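Local structure of Cd1 (Flavonifractor plautii, 7D39) at residues M1-R11 and M29-N40; K167-P175 and R186-I197. The protein binds flavin mononucleotide and probably acts as an ene-reductase that starts the breakdown of flavones and flavonols in gut bacteria. All blocks are in the same frame, centred on the assembly; numbering follows the deposited sequence.

Contact 1 (M1-R11 and M29-N40). With FMN (flavin mononucleotide), chain B.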
loop_
_atom_site.group_PDB
_atom_site.type_symbol
_atom_site.label_atom_id
_atom_site.label_comp_id
_atom_site.label_asym_id
_atom_site.label_seq_id
_atom_site.Cartn_x
_atom_site.Cartn_y
_atom_site.Cartn_z
HETATM N N MSE A 1 15.771 -15.038 8.060
HETATM C CA MSE A 1 14.728 -14.134 7.691
HETATM C C MSE A 1 15.114 -12.770 8.172
HETATM O O MSE A 1 15.607 -12.631 9.269
HETATM C CB MSE A 1 13.384 -14.652 8.176
HETATM C CG MSE A 1 12.935 -14.183 9.546
HETATM SE SE MSE A 1 12.954 -15.662 10.854
HETATM C CE MSE A 1 14.770 -16.233 10.422
ATOM N N LYS A 2 14.948 -11.778 7.320
ATOM C CA LYS A 2 15.328 -10.408 7.550
ATOM C C LYS A 2 14.081 -9.569 7.633
ATOM O O LYS A 2 13.344 -9.498 6.694
ATOM C CB LYS A 2 16.090 -9.939 6.348
ATOM C CG LYS A 2 17.286 -9.076 6.578
ATOM C CD LYS A 2 18.356 -9.537 5.603
ATOM C CE LYS A 2 19.315 -8.435 5.189
ATOM N NZ LYS A 2 18.679 -7.357 4.392
ATOM N N ILE A 3 13.849 -8.945 8.770
ATOM C CA ILE A 3 12.728 -8.055 8.943
ATOM C C ILE A 3 13.151 -6.598 8.999
ATOM O O ILE A 3 14.017 -6.237 9.757
ATOM C CB ILE A 3 11.896 -8.435 10.170
ATOM C CG1 ILE A 3 11.360 -9.849 10.041
ATOM C CG2 ILE A 3 10.781 -7.449 10.406
ATOM C CD1 ILE A 3 10.387 -10.034 8.916
ATOM N N LEU A 4 12.526 -5.780 8.170
ATOM C CA LEU A 4 12.675 -4.345 8.203
ATOM C C LEU A 4 11.506 -3.650 8.873
ATOM O O LEU A 4 10.390 -3.838 8.516
ATOM C CB LEU A 4 12.890 -3.792 6.801
ATOM C CG LEU A 4 13.044 -2.291 6.588
ATOM C CD1 LEU A 4 14.337 -1.760 7.131
ATOM C CD2 LEU A 4 12.906 -1.922 5.135
ATOM N N GLY A 5 11.817 -2.841 9.858
ATOM C CA GLY A 5 10.895 -1.910 10.440
ATOM C C GLY A 5 11.041 -0.476 10.002
ATOM O O GLY A 5 12.096 0.086 10.011
ATOM N N ILE A 6 9.931 0.097 9.630
ATOM C CA ILE A 6 9.840 1.462 9.186
ATOM C C ILE A 6 8.855 2.244 10.040
ATOM O O ILE A 6 7.781 1.798 10.285
ATOM C CB ILE A 6 9.416 1.565 7.707
ATOM C CG1 ILE A 6 10.320 0.733 6.811
ATOM C CG2 ILE A 6 9.302 3.011 7.290
ATOM C CD1 ILE A 6 9.825 0.567 5.407
ATOM N N SER A 7 9.246 3.422 10.468
ATOM C CA SER A 7 8.353 4.284 11.228
ATOM C C SER A 7 8.220 5.632 10.539
ATOM O O SER A 7 9.221 6.252 10.173
ATOM C CB SER A 7 8.843 4.474 12.657
ATOM O OG SER A 7 8.199 5.586 13.229
ATOM N N GLY A 8 6.983 6.079 10.367
ATOM C CA GLY A 8 6.703 7.385 9.809
ATOM C C GLY A 8 6.357 8.462 10.818
ATOM O O GLY A 8 5.891 9.535 10.414
ATOM N N GLY A 9 6.550 8.211 12.117
ATOM C CA GLY A 9 6.274 9.193 13.144
ATOM C C GLY A 9 7.465 10.099 13.394
ATOM O O GLY A 9 8.460 10.085 12.668
HETATM N N MSE A 10 7.362 10.900 14.455
HETATM C CA MSE A 10 8.501 11.720 14.869
HETATM C C MSE A 10 9.623 10.845 15.446
HETATM O O MSE A 10 9.366 9.772 15.993
HETATM C CB MSE A 10 8.091 12.765 15.911
HETATM C CG MSE A 10 7.293 13.975 15.402
HETATM SE SE MSE A 10 8.129 15.035 13.970
HETATM C CE MSE A 10 10.023 14.836 14.454
ATOM N N ARG A 11 10.863 11.310 15.343
ATOM C CA ARG A 11 11.976 10.607 15.968
ATOM C C ARG A 11 11.705 10.379 17.454
ATOM O O ARG A 11 11.386 11.312 18.190
ATOM C CB ARG A 11 13.273 11.403 15.794
ATOM C CG ARG A 11 13.727 11.589 14.369
ATOM C CD ARG A 11 14.878 12.582 14.316
ATOM N NE ARG A 11 15.454 12.726 12.986
ATOM C CZ ARG A 11 15.144 13.696 12.130
ATOM N NH1 ARG A 11 14.244 14.617 12.459
ATOM N NH2 ARG A 11 15.734 13.743 10.942
HETATM N N MSE A 29 11.803 -14.366 17.458
HETATM C CA MSE A 29 11.536 -15.468 16.544
HETATM C C MSE A 29 12.755 -15.844 15.709
HETATM O O MSE A 29 12.689 -16.754 14.899
HETATM C CB MSE A 29 10.376 -15.113 15.619
HETATM C CG MSE A 29 9.085 -14.823 16.358
HETATM SE SE MSE A 29 8.435 -16.387 17.324
HETATM C CE MSE A 29 8.334 -15.648 19.115
ATOM N N GLY A 30 13.864 -15.140 15.887
ATOM C CA GLY A 30 15.087 -15.483 15.196
ATOM C C GLY A 30 15.412 -14.649 13.982
ATOM O O GLY A 30 16.283 -15.042 13.204
ATOM N N ALA A 31 14.751 -13.511 13.797
ATOM C CA ALA A 31 14.971 -12.674 12.631
ATOM C C ALA A 31 16.119 -11.714 12.883
ATOM O O ALA A 31 16.326 -11.256 14.008
ATOM C CB ALA A 31 13.711 -11.879 12.289
ATOM N N GLU A 32 16.872 -11.431 11.829
ATOM C CA GLU A 32 17.722 -10.251 11.812
ATOM C C GLU A 32 16.838 -9.033 11.566
ATOM O O GLU A 32 15.895 -9.088 10.779
ATOM C CB GLU A 32 18.792 -10.390 10.727
ATOM C CG GLU A 32 19.716 -9.198 10.538
ATOM C CD GLU A 32 20.608 -9.349 9.305
ATOM O OE1 GLU A 32 20.731 -10.482 8.786
ATOM O OE2 GLU A 32 21.178 -8.335 8.848
ATOM N N VAL A 33 17.103 -7.943 12.274
ATOM C CA VAL A 33 16.208 -6.798 12.219
ATOM C C VAL A 33 16.979 -5.554 11.825
ATOM O O VAL A 33 18.184 -5.427 12.063
ATOM C CB VAL A 33 15.466 -6.562 13.555
ATOM C CG1 VAL A 33 14.469 -7.666 13.796
ATOM C CG2 VAL A 33 16.463 -6.448 14.708
ATOM N N GLU A 34 16.254 -4.629 11.213
ATOM C CA GLU A 34 16.770 -3.333 10.824
ATOM C C GLU A 34 15.641 -2.321 10.954
ATOM O O GLU A 34 14.464 -2.649 10.759
ATOM C CB GLU A 34 17.321 -3.379 9.392
ATOM C CG GLU A 34 17.906 -2.063 8.890
ATOM C CD GLU A 34 18.527 -2.194 7.497
ATOM O OE1 GLU A 34 18.348 -3.252 6.849
ATOM O OE2 GLU A 34 19.194 -1.234 7.055
ATOM N N PHE A 35 16.003 -1.085 11.275
ATOM C CA PHE A 35 15.027 -0.033 11.533
ATOM C C PHE A 35 15.346 1.173 10.668
ATOM O O PHE A 35 16.510 1.572 10.565
ATOM C CB PHE A 35 15.042 0.343 13.018
ATOM C CG PHE A 35 14.150 1.489 13.372
ATOM C CD1 PHE A 35 12.785 1.424 13.158
ATOM C CD2 PHE A 35 14.680 2.628 13.950
ATOM C CE1 PHE A 35 11.971 2.498 13.491
ATOM C CE2 PHE A 35 13.874 3.683 14.297
ATOM C CZ PHE A 35 12.521 3.623 14.069
ATOM N N ILE A 36 14.319 1.744 10.041
ATOM C CA ILE A 36 14.453 2.972 9.263
ATOM C C ILE A 36 13.458 3.999 9.796
ATOM O O ILE A 36 12.252 3.731 9.872
ATOM C CB ILE A 36 14.244 2.735 7.756
ATOM C CG1 ILE A 36 15.439 1.984 7.173
ATOM C CG2 ILE A 36 14.081 4.051 7.026
ATOM C CD1 ILE A 36 15.286 1.666 5.672
ATOM N N GLN A 37 13.967 5.168 10.174
ATOM C CA GLN A 37 13.157 6.291 10.628
ATOM C C GLN A 37 12.993 7.253 9.452
ATOM O O GLN A 37 13.979 7.806 8.966
ATOM C CB GLN A 37 13.836 6.972 11.821
ATOM C CG GLN A 37 12.898 7.360 12.968
ATOM C CD GLN A 37 11.916 8.428 12.565
ATOM O OE1 GLN A 37 12.246 9.320 11.781
ATOM N NE2 GLN A 37 10.699 8.344 13.087
ATOM N N LEU A 38 11.756 7.442 8.978
ATOM C CA LEU A 38 11.576 8.180 7.725
ATOM C C LEU A 38 11.907 9.666 7.834
ATOM O O LEU A 38 12.152 10.297 6.798
ATOM C CB LEU A 38 10.146 8.029 7.203
ATOM C CG LEU A 38 9.713 6.633 6.736
ATOM C CD1 LEU A 38 8.255 6.616 6.266
ATOM C CD2 LEU A 38 10.648 6.123 5.642
ATOM N N GLN A 39 11.890 10.244 9.040
ATOM C CA GLN A 39 12.289 11.635 9.185
ATOM C C GLN A 39 13.758 11.861 8.817
ATOM O O GLN A 39 14.144 12.999 8.556
ATOM C CB GLN A 39 12.057 12.144 10.615
ATOM C CG GLN A 39 10.624 11.985 11.166
ATOM C CD GLN A 39 9.556 12.512 10.227
ATOM O OE1 GLN A 39 9.746 13.523 9.570
ATOM N NE2 GLN A 39 8.427 11.813 10.150
ATOM N N ASN A 40 14.588 10.817 8.808
ATOM C CA ASN A 40 15.974 10.955 8.372
ATOM C C ASN A 40 16.114 10.990 6.861
ATOM O O ASN A 40 17.226 11.175 6.369
ATOM C CB ASN A 40 16.841 9.804 8.901
ATOM C CG ASN A 40 16.980 9.825 10.394
ATOM O OD1 ASN A 40 16.980 10.885 11.005
ATOM N ND2 ASN A 40 17.093 8.651 11.000
HETATM N N1 FMN B . -4.880 11.311 15.201
HETATM C C2 FMN B . -6.004 10.640 14.996
HETATM O O2 FMN B . -6.170 9.770 15.855
HETATM N N3 FMN B . -6.843 10.924 13.962
HETATM C C4 FMN B . -6.499 11.905 13.096
HETATM O O4 FMN B . -7.146 12.271 12.132
HETATM C C4A FMN B . -5.257 12.660 13.319
HETATM N N5 FMN B . -4.864 13.632 12.532
HETATM C C5A FMN B . -3.724 14.302 12.690
HETATM C C6 FMN B . -3.328 15.318 11.837
HETATM C C7 FMN B . -2.136 16.004 12.026
HETATM C C7M FMN B . -1.727 17.116 11.096
HETATM C C8 FMN B . -1.280 15.658 13.187
HETATM C C8M FMN B . 0.002 16.408 13.420
HETATM C C9 FMN B . -1.691 14.648 14.041
HETATM C C9A FMN B . -2.867 13.958 13.828
HETATM N N10 FMN B . -3.282 12.955 14.711
HETATM C C10 FMN B . -4.453 12.287 14.442
HETATM C "C1'" FMN B . -2.404 12.595 15.818
HETATM C "C2'" FMN B . -1.260 11.689 15.343
HETATM O "O2'" FMN B . -1.709 10.443 14.848
HETATM C "C3'" FMN B . -0.198 11.518 16.469
HETATM O "O3'" FMN B . 0.395 12.744 16.798
HETATM C "C4'" FMN B . 0.866 10.448 16.123
HETATM O "O4'" FMN B . 0.354 9.131 16.214
HETATM C "C5'" FMN B . 2.099 10.628 16.992
HETATM O "O5'" FMN B . 3.080 9.681 16.741
HETATM P P FMN B . 4.578 9.740 16.934
HETATM O O1P FMN B . 5.140 8.596 16.387
HETATM O O2P FMN B . 5.021 10.876 16.235
HETATM O O3P FMN B . 4.684 9.734 18.358
#
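Gln37 and Gln39 both reach across to the carbonyl of Gly9. Their NE2 atoms approach Gly9 O from opposite faces of its carbonyl plane, Gln37 NE2 at 2.9 Å and Gln39 NE2 at 3.1 Å. Neither sits on a lone pair.

Arg11 can be followed outward. Its CB leads to CG, which rests 3.7 Å from Gln37 OE1. The chain runs extended from CG to NE (chi2 170°, chi3 175°), and this carries the guanidinium out to the 3-10 segment 38-40. There NE meets Asn40 OD1 at 3.1 Å, and NH2 binds the same oxygen. The grip is side-on, with both donors on one face of the Asn40 carbonyl plane. Gln39 CB sits over the centre of one guanidinium face, 3.8 Å from Arg11 CZ and equally far from Arg11 NH1.

Behind this end, strands 2-7 and 32-37 run parallel. Backbone bonds alternate between them, from Glu32 N to Met1 O through to Leu38 N to Ser7 O. Leu4 CD1 packs on Ile36 CD1 at 3.8 Å. The ring edge of Phe35 faces Ser7 CB. Asp16 accepts from Gln37 NE2 and also bonds Ser7 OG, tying both strands to helix 14-28.

Met10 N donates a nearly straight bond to FMN O2P (2.9 Å, 169°). This is the first beta-alpha-beta unit of a flavodoxin-like fold, with the phosphate-binding loop directly after its first strand.

Contact 2 (K167-P175 and R186-I197)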
loop_
_atom_site.group_PDB
_atom_site.type_symbol
_atom_site.label_atom_id
_atom_site.label_comp_id
_atom_site.label_asym_id
_atom_site.label_seq_id
_atom_site.Cartn_x
_atom_site.Cartn_y
_atom_site.Cartn_z
ATOM N N LYS A 167 1.986 -9.775 0.522
ATOM C CA LYS A 167 0.985 -10.437 1.351
ATOM C C LYS A 167 0.914 -9.752 2.716
ATOM O O LYS A 167 1.879 -9.771 3.484
ATOM C CB LYS A 167 1.304 -11.921 1.487
ATOM C CG LYS A 167 0.401 -12.648 2.476
ATOM C CD LYS A 167 0.779 -14.110 2.596
ATOM C CE LYS A 167 0.280 -14.932 1.411
ATOM N NZ LYS A 167 1.314 -15.901 0.930
ATOM N N VAL A 168 -0.234 -9.147 3.015
ATOM C CA VAL A 168 -0.443 -8.472 4.291
ATOM C C VAL A 168 -0.646 -9.504 5.392
ATOM O O VAL A 168 -1.461 -10.418 5.261
ATOM C CB VAL A 168 -1.646 -7.520 4.195
ATOM C CG1 VAL A 168 -1.897 -6.789 5.522
ATOM C CG2 VAL A 168 -1.431 -6.507 3.096
ATOM N N ILE A 169 0.073 -9.351 6.502
ATOM C CA ILE A 169 -0.136 -10.283 7.603
ATOM C C ILE A 169 -1.013 -9.651 8.680
ATOM O O ILE A 169 -2.058 -10.207 9.049
ATOM C CB ILE A 169 1.202 -10.786 8.167
ATOM C CG1 ILE A 169 2.065 -11.354 7.036
ATOM C CG2 ILE A 169 0.968 -11.830 9.265
ATOM C CD1 ILE A 169 1.490 -12.603 6.361
ATOM N N ASP A 170 -0.611 -8.488 9.176
ATOM C CA ASP A 170 -1.434 -7.708 10.084
ATOM C C ASP A 170 -1.641 -6.305 9.526
ATOM O O ASP A 170 -0.831 -5.813 8.742
ATOM C CB ASP A 170 -0.807 -7.640 11.483
ATOM C CG ASP A 170 -1.103 -8.888 12.300
ATOM O OD1 ASP A 170 -2.295 -9.100 12.611
ATOM O OD2 ASP A 170 -0.155 -9.651 12.603
ATOM N N ASN A 171 -2.751 -5.664 9.931
ATOM C CA ASN A 171 -3.082 -4.313 9.487
ATOM C C ASN A 171 -3.903 -3.667 10.612
ATOM O O ASN A 171 -5.127 -3.564 10.574
ATOM C CB ASN A 171 -3.830 -4.326 8.155
ATOM C CG ASN A 171 -3.998 -2.964 7.596
ATOM O OD1 ASN A 171 -3.669 -1.984 8.253
ATOM N ND2 ASN A 171 -4.513 -2.873 6.377
ATOM N N GLU A 172 -3.203 -3.212 11.645
ATOM C CA GLU A 172 -3.799 -2.899 12.938
ATOM C C GLU A 172 -3.899 -1.389 13.140
ATOM O O GLU A 172 -3.004 -0.641 12.743
ATOM C CB GLU A 172 -2.975 -3.534 14.068
ATOM C CG GLU A 172 -3.585 -3.455 15.460
ATOM C CD GLU A 172 -4.780 -4.350 15.612
ATOM O OE1 GLU A 172 -5.862 -4.018 15.068
ATOM O OE2 GLU A 172 -4.630 -5.398 16.265
ATOM N N VAL A 173 -4.991 -0.951 13.771
ATOM C CA VAL A 173 -5.244 0.454 14.066
ATOM C C VAL A 173 -5.221 0.649 15.572
ATOM O O VAL A 173 -5.852 -0.122 16.306
ATOM C CB VAL A 173 -6.593 0.929 13.498
ATOM C CG1 VAL A 173 -6.915 2.316 14.036
ATOM C CG2 VAL A 173 -6.530 0.976 12.016
ATOM N N PHE A 174 -4.537 1.703 16.033
ATOM C CA PHE A 174 -4.457 2.028 17.463
ATOM C C PHE A 174 -5.022 3.420 17.717
ATOM O O PHE A 174 -4.294 4.419 17.640
ATOM C CB PHE A 174 -3.022 1.935 17.976
ATOM C CG PHE A 174 -2.425 0.555 17.872
ATOM C CD1 PHE A 174 -2.591 -0.362 18.897
ATOM C CD2 PHE A 174 -1.704 0.179 16.748
ATOM C CE1 PHE A 174 -2.041 -1.628 18.808
ATOM C CE2 PHE A 174 -1.152 -1.082 16.653
ATOM C CZ PHE A 174 -1.316 -1.985 17.686
ATOM N N PRO A 175 -6.306 3.538 18.042
ATOM C CA PRO A 175 -6.865 4.847 18.384
ATOM C C PRO A 175 -6.512 5.238 19.812
ATOM O O PRO A 175 -6.071 4.418 20.621
ATOM C CB PRO A 175 -8.373 4.643 18.214
ATOM C CG PRO A 175 -8.567 3.195 18.606
ATOM C CD PRO A 175 -7.318 2.466 18.111
ATOM N N ARG A 186 -1.291 -2.948 24.823
ATOM C CA ARG A 186 -1.206 -2.521 23.435
ATOM C C ARG A 186 0.216 -2.623 22.908
ATOM O O ARG A 186 0.414 -2.889 21.718
ATOM C CB ARG A 186 -1.742 -1.106 23.310
ATOM C CG ARG A 186 -3.111 -0.966 23.896
ATOM C CD ARG A 186 -3.998 -0.270 22.905
ATOM N NE ARG A 186 -3.934 1.155 23.139
ATOM C CZ ARG A 186 -4.486 2.068 22.364
ATOM N NH1 ARG A 186 -5.147 1.721 21.261
ATOM N NH2 ARG A 186 -4.361 3.341 22.701
ATOM N N VAL A 187 1.208 -2.435 23.776
ATOM C CA VAL A 187 2.591 -2.667 23.378
ATOM C C VAL A 187 2.808 -4.150 23.112
ATOM O O VAL A 187 3.482 -4.533 22.152
ATOM C CB VAL A 187 3.549 -2.126 24.459
ATOM C CG1 VAL A 187 5.002 -2.458 24.128
ATOM C CG2 VAL A 187 3.378 -0.632 24.607
ATOM N N ALA A 188 2.212 -5.006 23.950
ATOM C CA ALA A 188 2.271 -6.443 23.730
ATOM C C ALA A 188 1.675 -6.813 22.383
ATOM O O ALA A 188 2.122 -7.778 21.752
ATOM C CB ALA A 188 1.558 -7.183 24.874
ATOM N N ARG A 189 0.712 -6.027 21.895
ATOM C CA ARG A 189 0.137 -6.306 20.579
ATOM C C ARG A 189 1.121 -5.984 19.458
ATOM O O ARG A 189 1.204 -6.721 18.470
ATOM C CB ARG A 189 -1.167 -5.528 20.402
ATOM C CG ARG A 189 -1.813 -5.699 19.042
ATOM C CD ARG A 189 -2.493 -7.068 18.886
ATOM N NE ARG A 189 -3.148 -7.170 17.586
ATOM C CZ ARG A 189 -3.000 -8.184 16.739
ATOM N NH1 ARG A 189 -2.241 -9.223 17.059
ATOM N NH2 ARG A 189 -3.628 -8.159 15.570
ATOM N N ALA A 190 1.873 -4.889 19.584
ATOM C CA ALA A 190 2.959 -4.646 18.639
ATOM C C ALA A 190 3.968 -5.783 18.670
ATOM O O ALA A 190 4.447 -6.228 17.621
ATOM C CB ALA A 190 3.653 -3.316 18.944
ATOM N N HIS A 191 4.299 -6.268 19.868
ATOM C CA HIS A 191 5.215 -7.392 19.991
ATOM C C HIS A 191 4.700 -8.621 19.234
ATOM O O HIS A 191 5.450 -9.273 18.501
ATOM C CB HIS A 191 5.426 -7.724 21.471
ATOM C CG HIS A 191 6.495 -8.745 21.702
ATOM N ND1 HIS A 191 7.815 -8.404 21.907
ATOM C CD2 HIS A 191 6.445 -10.097 21.743
ATOM C CE1 HIS A 191 8.530 -9.505 22.072
ATOM N NE2 HIS A 191 7.722 -10.545 21.984
ATOM N N GLN A 192 3.427 -8.977 19.428
ATOM C CA GLN A 192 2.872 -10.126 18.715
ATOM C C GLN A 192 2.888 -9.910 17.204
ATOM O O GLN A 192 3.200 -10.833 16.437
ATOM C CB GLN A 192 1.451 -10.413 19.185
ATOM C CG GLN A 192 0.917 -11.719 18.659
ATOM C CD GLN A 192 1.643 -12.922 19.263
ATOM O OE1 GLN A 192 1.866 -12.982 20.472
ATOM N NE2 GLN A 192 2.035 -13.873 18.413
ATOM N N ILE A 193 2.551 -8.699 16.755
ATOM C CA ILE A 193 2.605 -8.398 15.327
ATOM C C ILE A 193 4.007 -8.659 14.782
ATOM O O ILE A 193 4.180 -9.164 13.664
ATOM C CB ILE A 193 2.136 -6.950 15.079
ATOM C CG1 ILE A 193 0.620 -6.884 15.267
ATOM C CG2 ILE A 193 2.543 -6.434 13.688
ATOM C CD1 ILE A 193 0.013 -5.533 14.992
ATOM N N GLY A 194 5.029 -8.359 15.581
ATOM C CA GLY A 194 6.393 -8.640 15.154
ATOM C C GLY A 194 6.705 -10.125 15.112
ATOM O O GLY A 194 7.447 -10.591 14.239
ATOM N N ARG A 195 6.163 -10.889 16.067
ATOM C CA ARG A 195 6.246 -12.346 15.969
ATOM C C ARG A 195 5.586 -12.836 14.680
ATOM O O ARG A 195 6.136 -13.680 13.965
ATOM C CB ARG A 195 5.593 -13.019 17.188
ATOM C CG ARG A 195 6.407 -12.998 18.489
ATOM C CD ARG A 195 5.536 -13.486 19.649
ATOM N NE ARG A 195 6.294 -13.783 20.864
ATOM C CZ ARG A 195 5.767 -13.828 22.090
ATOM N NH1 ARG A 195 4.472 -13.577 22.269
ATOM N NH2 ARG A 195 6.533 -14.114 23.140
ATOM N N ASN A 196 4.404 -12.307 14.369
ATOM C CA ASN A 196 3.684 -12.721 13.170
ATOM C C ASN A 196 4.490 -12.461 11.901
ATOM O O ASN A 196 4.708 -13.376 11.097
ATOM C CB ASN A 196 2.336 -12.012 13.119
ATOM C CG ASN A 196 1.415 -12.484 14.203
ATOM O OD1 ASN A 196 1.777 -13.368 14.963
ATOM N ND2 ASN A 196 0.228 -11.905 14.290
ATOM N N ILE A 197 4.943 -11.222 11.688
ATOM C CA ILE A 197 5.671 -10.952 10.450
ATOM C C ILE A 197 6.885 -11.868 10.339
ATOM O O ILE A 197 7.238 -12.325 9.243
ATOM C CB ILE A 197 6.058 -9.461 10.354
ATOM C CG1 ILE A 197 6.478 -9.106 8.929
ATOM C CG2 ILE A 197 7.191 -9.133 11.278
ATOM C CD1 ILE A 197 5.401 -9.348 7.883
HETATM O O HOH W 1 2.417 -9.333 11.516
HETATM O O HOH W 2 -2.827 -10.880 14.632
#
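Arg189 lies across Glu172 at about a right angle, with the guanidinium and carboxylate planes 71° apart. Glu172 OE2 sits at the guanidinium edge, in its plane, 2.7 Å from Arg189 NE. A weaker bond runs from Arg189 NH2 to the same oxygen. The bend in Arg189 at chi2 (75°) turns the chain along the helix, so that the guanidinium lies by Glu172 and Asp170. Asp170 is turned differently: its carboxylate stands at 90° to the guanidinium, and its OD1 is 3.4 Å from Arg189 NH2, a weak bond within the salt bridge. One arginine thus faces two acids, which probably favours their charged forms. Ile193 CG1 lies over one face of this guanidinium.

Asp170 and Asn196 also cross at about a right angle, but their flat ends are nearly coplanar. Asn196 ND2 donates to the syn lone pair of Asp170 OD2 at 2.8 Å. One water joins Asp170 OD2 to Ile193 O, and another links Asp170 OD1 to Arg189 NH2. The buried carboxylate therefore has partners at both oxygens.

Arg186 runs alongside Phe174 in the opposite sense, its guanidinium plane steeply inclined to the ring. The guanidinium reaches Pro175 O end-on, with NH1 and NH2 each 2.9 Å away. A leucine in place of Arg186 would probably leave Pro175 O without these two donors and Glu183 without its salt-bridge mate. Phe174 CZ, at the ring edge, is 4.0 Å from Arg189 CG.

Ile169 CG1 meets Ile197 CD1 at the far end. The helix runs antiparallel to strand 167-174, an outermost strand of the parallel sheet. Helix 153-162 packs on the strand's other face, against Val168, Asn171 and Val173. Helix 14-28 lies beside helix 184-202, touching Val187 and Ala190.

Contact 1 comes first along the chain and closes before contact 2 opens. Their centres are about 14 Å apart. Both belong to the five-stranded parallel sheet, ordered 32-37, 2-7, 82-88, 138-144, 167-174. Contact 1 pairs the strand at one edge with its neighbour, while contact 2 packs a helix on the strand at the other edge. They still touch: Met29 CE lies 3.3 Å from Arg195 NE, and Ile3 CD1 packs near Ile197 O. Ile3 also meets Leu23, so it touches both helix 14-28 and helix 184-202, which lie on one face of the sheet. Contact 1 reaches the FMN phosphate, and the Pro175 side chain is about 6 Å from FMN, so both extend toward the flavin-binding end.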